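Local coordinates for pyruvate kinase (Pseudomonas aeruginosa, PDB 6QXL), which probably catalyses the last step of glycolysis, transferring phosphate from phosphoenolpyruvate to ADP to give pyruvate and ATP, and binds glucose-6-phosphate, at residues I363-M368 / S394-S399; I380-L383 / F388-L391. All blocks are in the same frame, centred on the assembly; numbering follows the deposited sequence.

Contact 1. Residues I363-M368 / S394-S399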
loop_
_atom_site.group_PDB
_atom_site.type_symbol
_atom_site.label_atom_id
_atom_site.label_comp_id
_atom_site.label_asym_id
_atom_site.label_seq_id
_atom_site.Cartn_x
_atom_site.Cartn_y
_atom_site.Cartn_z
ATOM N N ILE A 363 8.551 23.732 -5.366
ATOM C CA ILE A 363 7.967 24.037 -6.661
ATOM C C ILE A 363 8.323 22.957 -7.669
ATOM O O ILE A 363 7.493 22.586 -8.511
ATOM C CB ILE A 363 8.440 25.415 -7.198
ATOM C CG1 ILE A 363 8.016 26.553 -6.264
ATOM C CG2 ILE A 363 7.888 25.670 -8.595
ATOM C CD1 ILE A 363 6.532 26.878 -6.342
ATOM N N ALA A 364 9.552 22.458 -7.602
ATOM C CA ALA A 364 9.941 21.362 -8.492
ATOM C C ALA A 364 9.052 20.144 -8.254
ATOM O O ALA A 364 8.431 19.621 -9.193
ATOM C CB ALA A 364 11.395 20.994 -8.295
ATOM N N LEU A 365 8.938 19.739 -6.991
ATOM C CA LEU A 365 8.121 18.571 -6.667
ATOM C C LEU A 365 6.666 18.786 -7.040
ATOM O O LEU A 365 6.025 17.888 -7.589
ATOM C CB LEU A 365 8.262 18.201 -5.208
ATOM C CG LEU A 365 9.702 17.776 -4.887
ATOM C CD1 LEU A 365 9.929 17.501 -3.431
ATOM C CD2 LEU A 365 10.122 16.554 -5.719
ATOM N N ALA A 366 6.161 19.997 -6.792
ATOM C CA ALA A 366 4.774 20.297 -7.097
ATOM C C ALA A 366 4.492 20.230 -8.589
ATOM O O ALA A 366 3.393 19.854 -9.001
ATOM C CB ALA A 366 4.406 21.660 -6.545
ATOM N N SER A 367 5.486 20.582 -9.400
ATOM C CA SER A 367 5.338 20.529 -10.848
ATOM C C SER A 367 5.304 19.101 -11.345
ATOM O O SER A 367 4.502 18.764 -12.224
ATOM C CB SER A 367 6.475 21.282 -11.541
ATOM O OG SER A 367 6.580 22.606 -11.070
ATOM N N MET A 368 6.178 18.256 -10.801
ATOM C CA MET A 368 6.157 16.843 -11.210
ATOM C C MET A 368 4.849 16.178 -10.816
ATOM O O MET A 368 4.252 15.457 -11.628
ATOM C CB MET A 368 7.344 16.094 -10.647
ATOM C CG MET A 368 8.674 16.631 -11.155
ATOM S SD MET A 368 8.748 16.872 -12.941
ATOM C CE MET A 368 8.793 15.185 -13.523
ATOM N N SER A 394 13.876 16.185 -11.994
ATOM C CA SER A 394 14.234 14.941 -12.656
ATOM C C SER A 394 14.536 13.789 -11.691
ATOM O O SER A 394 14.724 12.667 -12.135
ATOM C CB SER A 394 15.404 15.188 -13.604
ATOM O OG SER A 394 16.530 15.659 -12.908
ATOM N N ARG A 395 14.558 14.064 -10.383
ATOM C CA ARG A 395 14.574 12.991 -9.389
ATOM C C ARG A 395 13.254 12.230 -9.290
ATOM O O ARG A 395 13.211 11.185 -8.694
ATOM C CB ARG A 395 14.900 13.510 -7.995
ATOM C CG ARG A 395 16.168 14.320 -7.817
ATOM C CD ARG A 395 17.394 13.677 -8.391
ATOM N NE ARG A 395 17.439 13.856 -9.842
ATOM C CZ ARG A 395 18.209 13.158 -10.657
ATOM N NH1 ARG A 395 19.015 12.208 -10.182
ATOM N NH2 ARG A 395 18.138 13.393 -11.957
ATOM N N ILE A 396 12.185 12.748 -9.869
ATOM C CA ILE A 396 10.868 12.148 -9.742
ATOM C C ILE A 396 10.550 11.374 -11.001
ATOM O O ILE A 396 10.709 11.879 -12.106
ATOM C CB ILE A 396 9.807 13.252 -9.523
ATOM C CG1 ILE A 396 10.124 14.064 -8.274
ATOM C CG2 ILE A 396 8.427 12.673 -9.411
ATOM C CD1 ILE A 396 10.238 13.231 -7.031
ATOM N N ARG A 397 10.068 10.153 -10.835
ATOM C CA ARG A 397 9.734 9.343 -11.992
ATOM C C ARG A 397 8.655 10.031 -12.781
ATOM O O ARG A 397 7.656 10.455 -12.211
ATOM C CB ARG A 397 9.252 7.960 -11.594
ATOM C CG ARG A 397 10.334 7.024 -11.075
ATOM C CD ARG A 397 9.702 5.773 -10.468
ATOM N NE ARG A 397 10.368 4.551 -10.956
ATOM C CZ ARG A 397 11.403 3.987 -10.375
ATOM N NH1 ARG A 397 11.924 4.475 -9.248
ATOM N NH2 ARG A 397 11.945 2.932 -10.930
ATOM N N SER A 398 8.860 10.144 -14.086
ATOM C CA SER A 398 7.879 10.722 -14.978
ATOM C C SER A 398 8.256 10.418 -16.411
ATOM O O SER A 398 9.373 10.011 -16.692
ATOM C CB SER A 398 7.838 12.249 -14.781
ATOM O OG SER A 398 6.973 12.873 -15.726
ATOM N N SER A 399 7.330 10.623 -17.330
ATOM C CA SER A 399 7.686 10.645 -18.748
ATOM C C SER A 399 7.492 12.023 -19.415
ATOM O O SER A 399 7.629 12.139 -20.626
ATOM C CB SER A 399 6.882 9.577 -19.477
ATOM O OG SER A 399 5.519 9.839 -19.349
#
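M368, on helix 359-373, and I396, in the loop that follows helix 388-394, bring their backbones closest, with CA atoms 6.8 Å apart. This is packing inside the alpha/beta domain of pyruvate kinase: a helix rests against the loop that leads into strand 402-406 of the domain's central sheet. I396 is the middle piece. Its CG1 and CD1 both meet CD2 of L365, with CD2 to CG1 at 3.6 Å, and the two side chains cross at about a right angle. On the same residue, CG2 lies 3.8 Å from CB of M368; here the two side chains run past one another in opposite directions, and CG of M368 also lies alongside CB of I396. I396 thus touches side chains about one helical turn apart: its CG1 and CD1 reach L365, and its CG2 reaches CB of M368.

The thioether goes further along the loop. M368 sets CG beside its backbone N (chi1 -62°) and then bends at both chi2 and chi3, a folded course that brings its methyl to S398. The S398 hydroxyl is hydrogen-bonded to N372 OD1 and V400 N, while N372 ND2 takes the carbonyl of R397; helix 359-373 therefore holds the loop by polar contacts just beyond the apolar patch. Y369 of a second subunit packs on L365. M393 of helix 388-394 lies against M368 as well, and at the far end of that side chain CE meets CB of S398 at 3.3 Å.

Contact 2. Residues I380-L383 / F388-L391. With G6P (6-O-phosphono-alpha-D-glucopyranose), chain M.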
loop_
_atom_site.group_PDB
_atom_site.type_symbol
_atom_site.label_atom_id
_atom_site.label_comp_id
_atom_site.label_asym_id
_atom_site.label_seq_id
_atom_site.Cartn_x
_atom_site.Cartn_y
_atom_site.Cartn_z
ATOM N N ILE A 380 7.461 20.778 -19.467
ATOM C CA ILE A 380 7.759 21.650 -18.354
ATOM C C ILE A 380 8.847 22.613 -18.763
ATOM O O ILE A 380 9.943 22.201 -19.108
ATOM C CB ILE A 380 8.227 20.854 -17.132
ATOM C CG1 ILE A 380 7.108 19.899 -16.682
ATOM C CG2 ILE A 380 8.685 21.805 -16.026
ATOM C CD1 ILE A 380 7.423 19.142 -15.447
ATOM N N ILE A 381 8.524 23.909 -18.735
ATOM C CA ILE A 381 9.444 24.992 -19.049
ATOM C C ILE A 381 10.007 25.446 -17.720
ATOM O O ILE A 381 9.335 26.116 -16.941
ATOM C CB ILE A 381 8.717 26.126 -19.781
ATOM C CG1 ILE A 381 8.263 25.626 -21.153
ATOM C CG2 ILE A 381 9.611 27.352 -19.949
ATOM C CD1 ILE A 381 7.419 26.635 -21.919
ATOM N N CYS A 382 11.250 25.083 -17.461
ATOM C CA CYS A 382 11.884 25.431 -16.207
ATOM C C CYS A 382 12.955 26.484 -16.471
ATOM O O CYS A 382 14.030 26.176 -16.979
ATOM C CB CYS A 382 12.465 24.185 -15.562
ATOM S SG CYS A 382 13.284 24.564 -14.013
ATOM N N LEU A 383 12.651 27.733 -16.135
ATOM C CA LEU A 383 13.624 28.806 -16.247
ATOM C C LEU A 383 14.587 28.651 -15.101
ATOM O O LEU A 383 14.191 28.759 -13.948
ATOM C CB LEU A 383 12.965 30.181 -16.203
ATOM C CG LEU A 383 11.807 30.463 -17.141
ATOM C CD1 LEU A 383 11.542 31.976 -17.116
ATOM C CD2 LEU A 383 12.029 29.961 -18.556
ATOM N N PHE A 388 19.711 23.822 -10.962
ATOM C CA PHE A 388 19.249 23.187 -9.735
ATOM C C PHE A 388 17.773 22.800 -9.748
ATOM O O PHE A 388 17.402 21.725 -9.289
ATOM C CB PHE A 388 19.513 24.080 -8.528
ATOM C CG PHE A 388 19.049 23.492 -7.237
ATOM C CD1 PHE A 388 19.802 22.522 -6.590
ATOM C CD2 PHE A 388 17.841 23.882 -6.665
ATOM C CE1 PHE A 388 19.395 21.970 -5.379
ATOM C CE2 PHE A 388 17.394 23.336 -5.468
ATOM C CZ PHE A 388 18.184 22.369 -4.825
ATOM N N THR A 389 16.925 23.679 -10.234
ATOM C CA THR A 389 15.508 23.366 -10.249
ATOM C C THR A 389 15.188 22.121 -11.091
ATOM O O THR A 389 14.512 21.241 -10.611
ATOM C CB THR A 389 14.671 24.603 -10.619
ATOM O OG1 THR A 389 14.866 25.609 -9.631
ATOM C CG2 THR A 389 13.199 24.268 -10.634
ATOM N N PRO A 390 15.691 22.020 -12.321
ATOM C CA PRO A 390 15.406 20.796 -13.095
ATOM C C PRO A 390 16.167 19.555 -12.584
ATOM O O PRO A 390 15.759 18.445 -12.864
ATOM C CB PRO A 390 15.797 21.164 -14.528
ATOM C CG PRO A 390 16.843 22.199 -14.348
ATOM C CD PRO A 390 16.447 22.994 -13.125
ATOM N N LEU A 391 17.228 19.736 -11.807
ATOM C CA LEU A 391 17.807 18.610 -11.104
ATOM C C LEU A 391 16.780 17.957 -10.188
ATOM O O LEU A 391 16.611 16.739 -10.215
ATOM C CB LEU A 391 19.028 19.046 -10.302
ATOM C CG LEU A 391 19.637 17.985 -9.372
ATOM C CD1 LEU A 391 20.189 16.831 -10.152
ATOM C CD2 LEU A 391 20.729 18.570 -8.528
HETATM C C1 G6P M . 14.731 31.478 -12.668
HETATM C C2 G6P M . 15.217 32.913 -12.626
HETATM C C3 G6P M . 15.246 33.226 -11.135
HETATM C C4 G6P M . 15.572 32.047 -10.238
HETATM C C5 G6P M . 16.478 31.161 -11.077
HETATM C C6 G6P M . 17.083 30.064 -10.220
HETATM O O1 G6P M . 14.327 31.323 -14.021
HETATM O O2 G6P M . 16.478 33.111 -13.317
HETATM O O3 G6P M . 13.898 33.546 -10.907
HETATM O O4 G6P M . 16.115 32.479 -8.962
HETATM O O5 G6P M . 15.766 30.616 -12.186
HETATM O O6 G6P M . 17.365 28.860 -10.910
HETATM P P G6P M . 18.168 27.641 -10.150
HETATM O O1P G6P M . 19.638 27.834 -10.432
HETATM O O2P G6P M . 17.396 26.663 -11.006
HETATM O O3P G6P M . 18.084 27.646 -8.602
#
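C382 points its sulfur from strand 377-383 at the first turn of helix 388-394, where SG sits 3.4 Å from CG2 of T389 and 3.6 Å from CD of P390. With SG anti to the backbone N (chi1 179°), the thiol extends to reach a methyl and a ring methylene at once. The contact is apolar and buried, and it joins the first strand and the helix of a beta-alpha-beta unit completed by strand 402-406.

T389 divides its side chain between two tasks. CG2 goes to the sulfur, while OG1 lies beside the backbone N (chi1 -62°), on the side of the glucose-6-phosphate phosphate. There T389 N donates to O2P of the ligand at 3.1 Å, with an N-H...O angle of 161°. OG1 of T389 lies 3.1 Å from the same O2P and is also hydrogen-bonded to T470 OG1. At the strand end, the carbonyl O of L383 comes close to the sugar hydroxyl O1, whose exact position is less certain.

Farther out, T384 and S386, in the link between strand and helix, hydrogen-bond the ligand through their hydroxyls, and G468 and G469 add backbone N-H groups. C382 also packs on T459 of strand 455-461, and P390 rests on I402 and A404 of strand 402-406. The phosphate sits at the N-terminal end of the helix, where the helix dipole and the backbone N-H of T389 would be expected to help stabilise its negative charge.

From the N terminus, the chain passes along helix 359-373, which carries the first half of contact 1, and turns into strand 377-383, the first half of contact 2. A short link then leads to helix 388-394, whose opening turn closes the small loop of contact 2. At the end of that helix and just beyond it, 394-399 returns to 363-368 and closes the larger loop of contact 1, so contact 2 is nested inside it. The two meet directly: SD of M368 packs on CD1 of I380 at 3.6 Å, and CB of A364 lies near T389 O. Together they tie helix 359-373, which faces a second subunit, to the end of strand 377-383 and the start of helix 388-394, where glucose-6-phosphate is bound.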